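Local coordinates for protein WipB (Legionella pneumophila, PDB 5NNY) that acts as a translocated effector whose phosphatase domain, the part described here, removes phosphate from phosphoserine and phosphothreonine and which targets host lysosomal nutrient sensing, at residues 226-229 and 235-238. Residues are numbered along the deposited sequence; the frame is centred on the assembly and turned at random.
Sequences VPYS and DLAK
Ser229 and Asp235 bring the extended loop 226-229 nearest to the first turn of helix 233-253, their CA atoms 5.8 Å apart, and the Ser229 carbonyl reaches the helix backbone: its O lies 3.5 Å from Leu236 CA in a CA-H...O contact bent to 138° at the hydrogen. Thr239 OG1 lies within hydrogen-bonding reach of both this oxygen and Asp235 O, two acceptors that its single proton must share. Between side chains, the one hydrogen bond is short: Ser229 OG donates to Asp235 OD2 at 2.6 Å, approaching from above the carboxylate, 56° out of its plane. With OG anti to the backbone N (chi1 173°), the hydroxyl extends to this acid. Residues 226-229 lie in the connection between helices 214-224 and 233-253, at the periphery of the calcineurin-like phosphoesterase fold; the contact's centre is about 24 Å from that of the chain. Helix 233-253 packs here on the central mixed sheet, Leu236 touching Ile204. One branch of Leu236 meets the loop: CD1 lies 4.0 Å from Tyr228 CE1 and 3.9 Å from Tyr228 OH, oblique to the ring. The Tyr228 OH is hydrogen-bonded to Glu230 OE2, which probably helps hold the ring's outer end beside Leu236.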
loop_
_atom_site.group_PDB
_atom_site.type_symbol
_atom_site.label_atom_id
_atom_site.label_comp_id
_atom_site.label_asym_id
_atom_site.label_seq_id
_atom_site.Cartn_x
_atom_site.Cartn_y
_atom_site.Cartn_z
ATOM N N VAL A 226 -14.587 -13.889 -13.262
ATOM C CA VAL A 226 -14.279 -13.324 -14.570
ATOM C C VAL A 226 -13.553 -14.401 -15.365
ATOM O O VAL A 226 -12.922 -15.299 -14.786
ATOM C CB VAL A 226 -13.442 -12.029 -14.459
ATOM C CG1 VAL A 226 -14.261 -10.918 -13.826
ATOM C CG2 VAL A 226 -12.162 -12.281 -13.672
ATOM N N PRO A 227 -13.633 -14.344 -16.694
ATOM C CA PRO A 227 -12.941 -15.349 -17.509
ATOM C C PRO A 227 -11.433 -15.217 -17.398
ATOM O O PRO A 227 -10.884 -14.116 -17.446
ATOM C CB PRO A 227 -13.420 -15.046 -18.935
ATOM C CG PRO A 227 -14.638 -14.220 -18.772
ATOM C CD PRO A 227 -14.431 -13.427 -17.521
ATOM N N TYR A 228 -10.767 -16.356 -17.229
ATOM C CA TYR A 228 -9.314 -16.428 -17.259
ATOM C C TYR A 228 -8.880 -16.827 -18.665
ATOM O O TYR A 228 -9.320 -17.858 -19.181
ATOM C CB TYR A 228 -8.768 -17.434 -16.243
ATOM C CG TYR A 228 -7.258 -17.587 -16.331
ATOM C CD1 TYR A 228 -6.413 -16.666 -15.713
ATOM C CD2 TYR A 228 -6.676 -18.642 -17.051
ATOM C CE1 TYR A 228 -5.038 -16.793 -15.790
ATOM C CE2 TYR A 228 -5.296 -18.780 -17.125
ATOM C CZ TYR A 228 -4.482 -17.842 -16.504
ATOM O OH TYR A 228 -3.104 -17.957 -16.585
ATOM N N SER A 229 -8.015 -16.021 -19.274
ATOM C CA SER A 229 -7.447 -16.355 -20.576
ATOM C C SER A 229 -5.953 -16.088 -20.550
ATOM O O SER A 229 -5.520 -15.014 -20.125
ATOM C CB SER A 229 -8.106 -15.564 -21.714
ATOM O OG SER A 229 -7.426 -15.777 -22.951
ATOM N N ASP A 235 -3.817 -11.230 -23.898
ATOM C CA ASP A 235 -4.980 -11.851 -23.268
ATOM C C ASP A 235 -4.831 -11.900 -21.751
ATOM O O ASP A 235 -5.802 -11.695 -21.014
ATOM C CB ASP A 235 -5.205 -13.259 -23.823
ATOM C CG ASP A 235 -6.418 -13.335 -24.727
ATOM O OD1 ASP A 235 -6.964 -12.260 -25.067
ATOM O OD2 ASP A 235 -6.831 -14.460 -25.092
ATOM N N LEU A 236 -3.626 -12.193 -21.265
ATOM C CA LEU A 236 -3.409 -12.219 -19.825
ATOM C C LEU A 236 -3.613 -10.840 -19.222
ATOM O O LEU A 236 -4.206 -10.699 -18.144
ATOM C CB LEU A 236 -2.002 -12.733 -19.518
ATOM C CG LEU A 236 -1.733 -13.046 -18.041
ATOM C CD1 LEU A 236 -2.580 -14.216 -17.551
ATOM C CD2 LEU A 236 -0.249 -13.295 -17.783
ATOM N N ALA A 237 -3.135 -9.809 -19.917
ATOM C CA ALA A 237 -3.359 -8.440 -19.478
ATOM C C ALA A 237 -4.845 -8.131 -19.411
ATOM O O ALA A 237 -5.310 -7.457 -18.486
ATOM C CB ALA A 237 -2.649 -7.475 -20.428
ATOM N N LYS A 238 -5.616 -8.624 -20.381
ATOM C CA LYS A 238 -7.058 -8.414 -20.342
ATOM C C LYS A 238 -7.674 -9.106 -19.133
ATOM O O LYS A 238 -8.574 -8.561 -18.481
ATOM C CB LYS A 238 -7.692 -8.920 -21.637
ATOM C CG LYS A 238 -9.136 -9.340 -21.497
#